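Local coordinates for beta-galactosidase (PDB 3OGR), which probably hydrolyses terminal non-reducing beta-D-galactose residues from beta-D-galactosides, as a member of glycosyl hydrolase family 35, at residues T72-V77 against L112-P117; I157-A162 against R204-I209; V277-G282 against R305-N310. All coordinates share one frame; numbering follows the deposited sequence. Where two conformers were deposited one is given.

Interaction 1: residues T72-V77 against L112-P117; sequences TVSFYV and LARPGP. With GAL (beta-D-galactopyranose), chain E.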
loop_
_atom_site.group_PDB
_atom_site.type_symbol
_atom_site.label_atom_id
_atom_site.label_comp_id
_atom_site.label_asym_id
_atom_site.label_seq_id
_atom_site.Cartn_x
_atom_site.Cartn_y
_atom_site.Cartn_z
ATOM N N THR A 72 -4.078 13.709 3.789
ATOM C CA THR A 72 -4.939 13.037 2.818
ATOM C C THR A 72 -4.471 11.607 2.627
ATOM O O THR A 72 -3.293 11.245 2.874
ATOM C CB THR A 72 -4.789 13.819 1.454
ATOM O OG1 THR A 72 -5.143 15.200 1.686
ATOM C CG2 THR A 72 -5.592 13.230 0.330
ATOM N N VAL A 73 -5.441 10.774 2.229
ATOM C CA VAL A 73 -5.189 9.411 1.775
ATOM C C VAL A 73 -5.783 9.236 0.412
ATOM O O VAL A 73 -6.908 9.756 0.164
ATOM C CB VAL A 73 -5.740 8.372 2.792
ATOM C CG1 VAL A 73 -5.987 7.000 2.134
ATOM C CG2 VAL A 73 -4.746 8.245 3.984
ATOM N N SER A 74 -5.062 8.500 -0.450
ATOM C CA SER A 74 -5.558 8.188 -1.811
ATOM C C SER A 74 -5.890 6.739 -1.841
ATOM O O SER A 74 -5.115 5.933 -1.321
ATOM C CB SER A 74 -4.482 8.584 -2.814
ATOM O OG SER A 74 -4.777 8.087 -4.092
ATOM N N PHE A 75 -7.027 6.356 -2.433
ATOM C CA PHE A 75 -7.400 4.948 -2.429
ATOM C C PHE A 75 -7.993 4.533 -3.767
ATOM O O PHE A 75 -8.740 5.296 -4.405
ATOM C CB PHE A 75 -8.420 4.646 -1.288
ATOM C CG PHE A 75 -9.805 5.248 -1.474
ATOM C CD1 PHE A 75 -10.060 6.575 -1.188
ATOM C CD2 PHE A 75 -10.853 4.444 -1.943
ATOM C CE1 PHE A 75 -11.382 7.091 -1.334
ATOM C CE2 PHE A 75 -12.158 4.974 -2.150
ATOM C CZ PHE A 75 -12.401 6.304 -1.817
ATOM N N TYR A 76 -7.687 3.301 -4.151
ATOM C CA TYR A 76 -8.412 2.607 -5.215
ATOM C C TYR A 76 -9.626 1.883 -4.705
ATOM O O TYR A 76 -9.720 1.482 -3.493
ATOM C CB TYR A 76 -7.486 1.533 -5.907
ATOM C CG TYR A 76 -6.434 2.099 -6.833
ATOM C CD1 TYR A 76 -6.738 3.079 -7.832
ATOM C CD2 TYR A 76 -5.147 1.515 -6.827
ATOM C CE1 TYR A 76 -5.696 3.510 -8.756
ATOM C CE2 TYR A 76 -4.163 1.912 -7.739
ATOM C CZ TYR A 76 -4.439 2.916 -8.674
ATOM O OH TYR A 76 -3.456 3.320 -9.533
ATOM N N VAL A 77 -10.556 1.641 -5.643
ATOM C CA VAL A 77 -11.623 0.648 -5.424
ATOM C C VAL A 77 -11.433 -0.442 -6.465
ATOM O O VAL A 77 -11.136 -0.126 -7.621
ATOM C CB VAL A 77 -13.001 1.301 -5.540
ATOM C CG1 VAL A 77 -14.144 0.249 -5.219
ATOM C CG2 VAL A 77 -13.062 2.426 -4.530
ATOM N N LEU A 112 -8.682 11.216 -1.579
ATOM C CA LEU A 112 -8.690 11.251 -3.059
ATOM C C LEU A 112 -9.210 9.862 -3.469
ATOM O O LEU A 112 -8.520 8.824 -3.193
ATOM C CB LEU A 112 -7.216 11.501 -3.547
ATOM C CG LEU A 112 -6.907 11.018 -5.009
ATOM C CD1 LEU A 112 -7.925 11.599 -6.055
ATOM C CD2 LEU A 112 -5.509 11.503 -5.369
ATOM N N ALA A 113 -10.393 9.812 -4.089
ATOM C CA ALA A 113 -11.010 8.558 -4.497
ATOM C C ALA A 113 -10.641 8.191 -5.941
ATOM O O ALA A 113 -10.708 9.064 -6.826
ATOM C CB ALA A 113 -12.550 8.745 -4.405
ATOM N N ARG A 114 -10.152 6.957 -6.147
ATOM C CA ARG A 114 -9.687 6.545 -7.469
ATOM C C ARG A 114 -10.368 5.210 -7.804
ATOM O O ARG A 114 -9.773 4.113 -7.659
ATOM C CB ARG A 114 -8.113 6.397 -7.472
ATOM C CG ARG A 114 -7.415 7.590 -6.729
ATOM C CD ARG A 114 -5.971 7.771 -7.112
ATOM N NE ARG A 114 -5.160 6.624 -6.761
ATOM C CZ ARG A 114 -4.129 6.238 -7.513
ATOM N NH1 ARG A 114 -3.840 6.827 -8.726
ATOM N NH2 ARG A 114 -3.320 5.252 -7.064
ATOM N N PRO A 115 -11.624 5.250 -8.232
ATOM C CA PRO A 115 -12.363 3.997 -8.371
ATOM C C PRO A 115 -12.216 3.285 -9.715
ATOM O O PRO A 115 -12.884 2.270 -9.949
ATOM C CB PRO A 115 -13.824 4.406 -8.170
ATOM C CG PRO A 115 -13.834 5.838 -8.765
ATOM C CD PRO A 115 -12.485 6.442 -8.349
ATOM N N GLY A 116 -11.361 3.791 -10.616
ATOM C CA GLY A 116 -11.210 3.129 -11.900
ATOM C C GLY A 116 -12.137 3.697 -12.955
ATOM O O GLY A 116 -12.269 4.897 -13.133
ATOM N N PRO A 117 -12.825 2.807 -13.684
ATOM C CA PRO A 117 -12.958 1.356 -13.448
ATOM C C PRO A 117 -11.645 0.580 -13.510
ATOM O O PRO A 117 -11.527 -0.421 -12.805
ATOM C CB PRO A 117 -13.857 0.923 -14.645
ATOM C CG PRO A 117 -14.638 2.088 -15.040
ATOM C CD PRO A 117 -13.840 3.327 -14.627
HETATM C C1 GAL E . 1.492 2.863 -11.339
HETATM C C2 GAL E . 0.004 2.383 -11.394
HETATM C C3 GAL E . -0.395 1.751 -10.076
HETATM C C4 GAL E . 0.588 0.632 -9.708
HETATM C C5 GAL E . 1.997 1.217 -9.717
HETATM C C6 GAL E . 3.114 0.173 -9.504
HETATM O O1 GAL E . 2.023 3.133 -12.635
HETATM O O2 GAL E . -0.818 3.527 -11.614
HETATM O O3 GAL E . -1.697 1.196 -10.187
HETATM O O4 GAL E . 0.476 -0.368 -10.717
HETATM O O5 GAL E . 2.289 1.763 -11.020
HETATM O O6 GAL E . 2.977 -0.378 -8.195
HETATM O O HOH W 1 -11.288 -1.404 -10.147
#

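Interaction 2: residues I157-A162 against R204-I209; sequences IASIIA and RNAGII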
loop_
_atom_site.group_PDB
_atom_site.type_symbol
_atom_site.label_atom_id
_atom_site.label_comp_id
_atom_site.label_asym_id
_atom_site.label_seq_id
_atom_site.Cartn_x
_atom_site.Cartn_y
_atom_site.Cartn_z
ATOM N N ILE A 157 -20.532 2.927 -7.528
ATOM C CA ILE A 157 -19.405 3.355 -6.683
ATOM C C ILE A 157 -19.271 4.869 -6.654
ATOM O O ILE A 157 -18.938 5.450 -5.600
ATOM C CB ILE A 157 -18.099 2.661 -7.094
ATOM C CG1 ILE A 157 -17.036 2.708 -5.979
ATOM C CG2 ILE A 157 -17.483 3.318 -8.388
ATOM C CD1 ILE A 157 -17.410 1.896 -4.766
ATOM N N ALA A 158 -19.544 5.535 -7.782
ATOM C CA ALA A 158 -19.397 7.010 -7.813
ATOM C C ALA A 158 -20.524 7.659 -6.974
ATOM O O ALA A 158 -20.338 8.729 -6.374
ATOM C CB ALA A 158 -19.383 7.545 -9.267
ATOM N N SER A 159 -21.750 6.976 -6.893
ATOM C CA SER A 159 -22.816 7.524 -6.020
ATOM C C SER A 159 -22.465 7.378 -4.486
ATOM O O SER A 159 -22.804 8.164 -3.639
ATOM C CB SER A 159 -24.068 6.744 -6.260
ATOM O OG SER A 159 -24.442 7.082 -7.557
ATOM N N ILE A 160 -21.682 6.236 -4.169
ATOM C CA ILE A 160 -21.220 6.057 -2.785
ATOM C C ILE A 160 -20.152 7.081 -2.483
ATOM O O ILE A 160 -20.178 7.719 -1.439
ATOM C CB ILE A 160 -20.588 4.617 -2.710
ATOM C CG1 ILE A 160 -21.718 3.589 -2.500
ATOM C CG2 ILE A 160 -19.637 4.470 -1.485
ATOM C CD1 ILE A 160 -21.268 2.137 -2.854
ATOM N N ILE A 161 -19.251 7.318 -3.413
ATOM C CA ILE A 161 -18.197 8.308 -3.197
ATOM C C ILE A 161 -18.853 9.721 -3.181
ATOM O O ILE A 161 -18.446 10.582 -2.363
ATOM C CB ILE A 161 -17.138 8.208 -4.314
ATOM C CG1 ILE A 161 -16.335 6.916 -4.098
ATOM C CG2 ILE A 161 -16.219 9.425 -4.218
ATOM C CD1 ILE A 161 -15.624 6.493 -5.422
ATOM N N ALA A 162 -19.898 9.964 -4.004
ATOM C CA ALA A 162 -20.507 11.310 -3.982
ATOM C C ALA A 162 -21.114 11.649 -2.626
ATOM O O ALA A 162 -20.967 12.804 -2.147
ATOM C CB ALA A 162 -21.580 11.407 -5.073
ATOM N N ARG A 204 -19.591 12.412 -13.270
ATOM C CA ARG A 204 -20.441 13.657 -13.099
ATOM C C ARG A 204 -21.917 13.254 -12.973
ATOM O O ARG A 204 -22.627 13.795 -12.120
ATOM C CB ARG A 204 -20.236 14.631 -14.226
ATOM C CG ARG A 204 -18.774 15.231 -14.244
ATOM C CD ARG A 204 -18.604 16.104 -13.010
ATOM N NE ARG A 204 -17.384 16.919 -13.170
ATOM C CZ ARG A 204 -16.570 17.229 -12.143
ATOM N NH1 ARG A 204 -16.810 16.801 -10.886
ATOM N NH2 ARG A 204 -15.526 18.028 -12.380
ATOM N N ASN A 205 -22.377 12.305 -13.781
ATOM C CA ASN A 205 -23.775 11.929 -13.748
ATOM C C ASN A 205 -24.167 11.285 -12.418
ATOM O O ASN A 205 -25.323 11.357 -12.011
ATOM C CB ASN A 205 -24.077 10.915 -14.853
ATOM C CG ASN A 205 -24.063 11.499 -16.239
ATOM O OD1 ASN A 205 -24.031 10.711 -17.248
ATOM N ND2 ASN A 205 -24.136 12.790 -16.359
ATOM N N ALA A 206 -23.206 10.626 -11.762
ATOM C CA ALA A 206 -23.465 9.960 -10.428
ATOM C C ALA A 206 -23.345 10.959 -9.256
ATOM O O ALA A 206 -23.516 10.536 -8.136
ATOM C CB ALA A 206 -22.404 8.824 -10.221
ATOM N N GLY A 207 -23.091 12.249 -9.517
ATOM C CA GLY A 207 -23.088 13.301 -8.504
ATOM C C GLY A 207 -21.712 13.735 -8.019
ATOM O O GLY A 207 -21.649 14.502 -7.055
ATOM N N ILE A 208 -20.632 13.302 -8.664
ATOM C CA ILE A 208 -19.275 13.792 -8.278
ATOM C C ILE A 208 -19.161 15.235 -8.738
ATOM O O ILE A 208 -19.285 15.554 -9.943
ATOM C CB ILE A 208 -18.163 12.935 -8.948
ATOM C CG1 ILE A 208 -18.259 11.484 -8.494
ATOM C CG2 ILE A 208 -16.795 13.535 -8.655
ATOM C CD1 ILE A 208 -18.079 11.284 -6.946
ATOM N N ILE A 209 -18.972 16.127 -7.741
ATOM C CA ILE A 209 -18.828 17.537 -8.045
ATOM C C ILE A 209 -17.512 18.106 -7.574
ATOM O O ILE A 209 -17.182 19.275 -7.888
ATOM C CB ILE A 209 -19.979 18.461 -7.471
ATOM C CG1 ILE A 209 -20.098 18.315 -5.971
ATOM C CG2 ILE A 209 -21.294 18.099 -8.142
ATOM C CD1 ILE A 209 -21.184 19.246 -5.293
#

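Interaction 3: residues V277-G282 against R305-N310; sequences VEFQGG and RVFYKN. With GAL (beta-D-galactopyranose), chain E; MAN (alpha-D-mannopyranose), chain B.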
loop_
_atom_site.group_PDB
_atom_site.type_symbol
_atom_site.label_atom_id
_atom_site.label_comp_id
_atom_site.label_asym_id
_atom_site.label_seq_id
_atom_site.Cartn_x
_atom_site.Cartn_y
_atom_site.Cartn_z
ATOM N N VAL A 277 0.432 12.453 -8.484
ATOM C CA VAL A 277 -0.705 11.675 -7.962
ATOM C C VAL A 277 -0.260 10.322 -7.458
ATOM O O VAL A 277 -0.839 9.726 -6.571
ATOM C CB VAL A 277 -1.836 11.625 -9.044
ATOM C CG1 VAL A 277 -2.980 10.687 -8.576
ATOM C CG2 VAL A 277 -2.414 13.023 -9.225
ATOM N N GLU A 278 0.851 9.819 -8.043
ATOM C CA GLU A 278 1.558 8.638 -7.459
ATOM C C GLU A 278 3.039 8.906 -7.551
ATOM O O GLU A 278 3.563 9.095 -8.673
ATOM C CB GLU A 278 1.291 7.363 -8.258
ATOM C CG GLU A 278 -0.210 6.926 -8.285
ATOM C CD GLU A 278 -0.389 5.729 -9.163
ATOM O OE1 GLU A 278 0.594 4.947 -9.311
ATOM O OE2 GLU A 278 -1.481 5.554 -9.698
ATOM N N PHE A 279 3.723 8.949 -6.422
ATOM C CA PHE A 279 5.186 8.957 -6.480
ATOM C C PHE A 279 5.694 7.817 -5.605
ATOM O O PHE A 279 5.127 7.525 -4.514
ATOM C CB PHE A 279 5.737 10.277 -5.944
ATOM C CG PHE A 279 7.190 10.417 -6.210
ATOM C CD1 PHE A 279 7.670 10.707 -7.506
ATOM C CD2 PHE A 279 8.110 10.125 -5.193
ATOM C CE1 PHE A 279 9.032 10.800 -7.751
ATOM C CE2 PHE A 279 9.506 10.143 -5.445
ATOM C CZ PHE A 279 9.942 10.515 -6.733
ATOM N N GLN A 280 6.754 7.181 -6.094
ATOM C CA GLN A 280 7.315 5.957 -5.484
ATOM C C GLN A 280 7.474 6.040 -3.951
ATOM O O GLN A 280 8.212 6.879 -3.442
ATOM C CB GLN A 280 8.665 5.747 -6.172
ATOM C CG GLN A 280 9.329 4.431 -5.753
ATOM C CD GLN A 280 10.237 3.909 -6.846
ATOM O OE1 GLN A 280 10.833 4.677 -7.626
ATOM N NE2 GLN A 280 10.407 2.598 -6.853
ATOM N N GLY A 281 6.856 5.084 -3.310
ATOM C CA GLY A 281 6.959 4.835 -1.873
ATOM C C GLY A 281 7.469 3.416 -1.584
ATOM O O GLY A 281 7.502 3.021 -0.421
ATOM N N GLY A 282 7.776 2.662 -2.639
ATOM C CA GLY A 282 8.293 1.299 -2.419
ATOM C C GLY A 282 8.391 0.689 -3.812
ATOM O O GLY A 282 8.596 1.364 -4.803
ATOM N N ARG A 305 14.607 11.281 1.474
ATOM C CA ARG A 305 15.109 12.651 1.658
ATOM C C ARG A 305 15.635 13.233 0.322
ATOM O O ARG A 305 15.392 14.414 0.056
ATOM C CB ARG A 305 16.081 12.742 2.804
ATOM C CG ARG A 305 17.280 11.987 2.616
ATOM C CD ARG A 305 17.890 11.702 4.080
ATOM N NE ARG A 305 19.184 11.108 3.889
ATOM C CZ ARG A 305 19.983 10.687 4.841
ATOM N NH1 ARG A 305 19.572 10.624 6.118
ATOM N NH2 ARG A 305 21.206 10.289 4.479
ATOM N N VAL A 306 16.293 12.412 -0.486
ATOM C CA VAL A 306 16.815 12.979 -1.773
ATOM C C VAL A 306 15.662 13.178 -2.786
ATOM O O VAL A 306 15.516 14.236 -3.385
ATOM C CB VAL A 306 17.913 12.054 -2.386
ATOM C CG1 VAL A 306 18.403 12.601 -3.775
ATOM C CG2 VAL A 306 19.089 12.041 -1.409
ATOM N N PHE A 307 14.913 12.102 -3.059
ATOM C CA PHE A 307 13.874 12.222 -4.107
ATOM C C PHE A 307 12.658 13.057 -3.720
ATOM O O PHE A 307 12.107 13.753 -4.582
ATOM C CB PHE A 307 13.378 10.852 -4.541
ATOM C CG PHE A 307 14.379 10.105 -5.424
ATOM C CD1 PHE A 307 15.414 9.379 -4.888
ATOM C CD2 PHE A 307 14.201 10.133 -6.820
ATOM C CE1 PHE A 307 16.296 8.683 -5.737
ATOM C CE2 PHE A 307 15.038 9.405 -7.720
ATOM C CZ PHE A 307 16.100 8.679 -7.123
ATOM N N TYR A 308 12.222 12.995 -2.441
ATOM C CA TYR A 308 11.020 13.739 -2.113
ATOM C C TYR A 308 11.357 15.226 -2.046
ATOM O O TYR A 308 10.553 16.039 -2.477
ATOM C CB TYR A 308 10.384 13.247 -0.821
ATOM C CG TYR A 308 9.824 11.841 -0.887
ATOM C CD1 TYR A 308 9.913 11.042 -2.053
ATOM C CD2 TYR A 308 9.167 11.312 0.231
ATOM C CE1 TYR A 308 9.448 9.725 -2.104
ATOM C CE2 TYR A 308 8.660 9.961 0.219
ATOM C CZ TYR A 308 8.827 9.186 -0.951
ATOM O OH TYR A 308 8.315 7.928 -0.957
ATOM N N LYS A 309 12.494 15.591 -1.445
ATOM C CA LYS A 309 12.839 17.015 -1.434
ATOM C C LYS A 309 13.097 17.500 -2.886
ATOM O O LYS A 309 12.913 18.663 -3.172
ATOM C CB LYS A 309 14.034 17.285 -0.517
ATOM C CG LYS A 309 13.689 16.948 0.936
ATOM C CD LYS A 309 14.903 17.185 1.835
ATOM C CE LYS A 309 14.520 16.668 3.261
ATOM N NZ LYS A 309 15.590 16.904 4.239
ATOM N N ASN A 310 13.510 16.591 -3.802
ATOM C CA ASN A 310 13.653 17.013 -5.194
ATOM C C ASN A 310 12.285 17.377 -5.821
ATOM O O ASN A 310 12.226 18.143 -6.741
ATOM C CB ASN A 310 14.298 15.863 -5.973
ATOM C CG ASN A 310 14.568 16.232 -7.442
ATOM O OD1 ASN A 310 15.309 17.193 -7.732
ATOM N ND2 ASN A 310 13.935 15.500 -8.378
HETATM C C1 GAL E . 1.492 2.863 -11.339
HETATM C C2 GAL E . 0.004 2.383 -11.394
HETATM C C3 GAL E . -0.395 1.751 -10.076
HETATM C C4 GAL E . 0.588 0.632 -9.708
HETATM C C5 GAL E . 1.997 1.217 -9.717
HETATM C C6 GAL E . 3.114 0.173 -9.504
HETATM O O1 GAL E . 2.023 3.133 -12.635
HETATM O O2 GAL E . -0.818 3.527 -11.614
HETATM O O3 GAL E . -1.697 1.196 -10.187
HETATM O O4 GAL E . 0.476 -0.368 -10.717
HETATM O O5 GAL E . 2.289 1.763 -11.020
HETATM O O6 GAL E . 2.977 -0.378 -8.195
HETATM C C1 MAN B . 23.612 7.264 9.612
HETATM C C2 MAN B . 23.710 8.633 8.904
HETATM C C3 MAN B . 22.619 8.702 7.837
HETATM C C4 MAN B . 22.739 7.530 6.870
HETATM C C5 MAN B . 22.630 6.209 7.684
HETATM C C6 MAN B . 22.846 5.017 6.758
HETATM O O2 MAN B . 24.983 8.732 8.268
HETATM O O3 MAN B . 22.681 9.967 7.139
HETATM O O4 MAN B . 21.668 7.588 5.953
HETATM O O5 MAN B . 23.659 6.208 8.713
HETATM O O6 MAN B . 22.500 3.868 7.507
HETATM O O HOH W 2 8.008 5.984 1.132
#

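Interaction 1: residues T72-V77 against L112-P117
Tyr76 sets its CG beside the backbone N (chi1 -75°), and Arg114 bends its chain at chi3 (-63°). Together these turns bring the guanidinium flat onto the phenol ring. The planes are 19° apart and the group centres 4.0 Å. Tyr76 CZ lies 3.0 Å from Arg114 NH2, over one face of the guanidinium. Salt bridges to Glu46 and Glu278 hold that group in place. Tyr76 OH takes a hydrogen bond from galactose O3 at 2.8 Å and is also hydrogen-bonded to Asn179 OD1. Ser74 and Leu112 share this side of the sheet, and Ser74 OG bonds to Glu46.

On the other side, Phe75 CZ packs on Ala113 CB at 3.6 Å. Helices 98-107 and 144-163 cover that side through Phe100 and Ile161.

The two strands run parallel and are joined by backbone hydrogen bonds. Leu112 N gives to Val73 O, and Phe75 N to Leu112 O at 3.0 Å. Arg114 N gives to Phe75 O at 2.8 Å. The last bond, Val77 N to Arg114 O, is longer at 3.3 Å.

Helix 98-107 lies between the two strands in sequence, so they form a beta-alpha-beta crossover. Ser74, Tyr76 and Arg114 are on the side of the galactose, and Phe75 and Ala113 lie under the helices. Parallel strands joined by such a crossover are the repeating element of the TIM barrel of family 35, whose strand ends here help build the galactose pocket.

Interaction 2: residues I157-A162 against R204-I209
Ile208 CD1 lies against the flat peptide groups of helix 144-163. It is 3.5 Å from Ala158 O and 3.7 Å from Ala162 N, beside the helical bond that links those two atoms. The other flat group is the Arg204 guanidinium, which has the Ile208 carbonyl at its edge. Arg204 NH1 donates to Ile208 O at 2.9 Å. The acceptor lies close to the guanidinium plane, but the donor stands 55° above the carbonyl plane. Arg204 NH2 makes a salt bridge to Asp233.

The motif is a Schellman motif at the C-terminal end of helix 193-205, packed on helix 144-163. Both helices belong to the outer layer of the TIM barrel. Gly207, just past the helix, has a positive phi of 101°, and its N bonds back to Arg204 O at 3.1 Å. The turn brings Ala206 CB against the neighbouring helix, and Ile208 reaches it with CD1.

Small side chains let the two pieces come close. Ala162 CB sits 3.7 Å from Gly207 O and is also near Ala206 O. In Ile208, chi1 and chi2 are both near -61°, and together they carry CD1 to the helix and across Ile161. There CD1 touches Ile161 CG2 at 3.8 Å. Tyr175 of strand 172-177 touches both Ala158 and Ile208.

Gln165 ties the polar backbone together, its NE2 bonding to Ala162 O and Gly207 O and its OE1 taking Ile209 N. The tightest apolar point is Ala158 CB against Ala206 CB, methyl to methyl at 3.4 Å, shorter than usual van der Waals contact.

Interaction 3: residues V277-G282 against R305-N310
Tyr308 reaches from helix 301-313 to Phe279 and Gln280. At CB its chain turns so that CG lies opposite the carbonyl carbon (chi1 -67°), which sends the ring toward strand 275-280. CD1 then meets Phe279 CE2 at 3.5 Å. CE1 touches Phe279 CE2 at 3.4 Å and also Gln280 O. CZ passes along the same carbonyl. At the tip, OH donates to Gln280 O at 2.7 Å and comes near Gly281 CA.

This is a helix packed on a barrel strand, part of the TIM barrel of family 35. The strand comes after helix 261-268. Helix 301-313 follows it in the chain after the short helix 292-298.

The rings of Phe279 and Tyr308 meet rim to rim, with planes 77° apart and centroids at 5.6 Å. Neither lies over the face of the other. Gln280 O lies in the plane of the Tyr308 ring, at its edge. Phe307 adds a second apolar touch, its CB 4.0 Å from Phe279 CE2. Its own ring stacks on Phe303, one turn earlier in the helix. On the helix 357-370 side, Leu362 and Gln365 touch Tyr308.

Tyr308 OH is gripped twice, since it also accepts a proton from a water at 2.9 Å. Both bonds hold the hydroxyl end in place. Gln280 is itself held through its side-chain amide, which bonds to Leu242 and Gly243.

Glu278, just before Phe279, reaches into the galactose pocket. Its chain is extended beyond CG, and its OE1 bonds to Tyr240 OH. Galactose O2 donates to Glu278 OE2 at 2.9 Å.

Overall arrangement
All three contacts lie in the TIM barrel. Interactions 1 and 3 meet at the sugar site. Arg114 NH1 of interaction 1 forms a 2.9 Å salt bridge with Glu278 OE2 of interaction 3, and both contacts bind the same galactose, through Tyr76 and Glu278. Their centres are about 19 Å apart. Interaction 2 lies on the outer side, its centre about 13 Å from that of interaction 1. Ala113 CB packs on Ile161 CG2 at 3.7 Å, so helix 144-163 backs the strand that carries Arg114. Interactions 2 and 3 do not touch; their nearest atoms are about 14 Å apart.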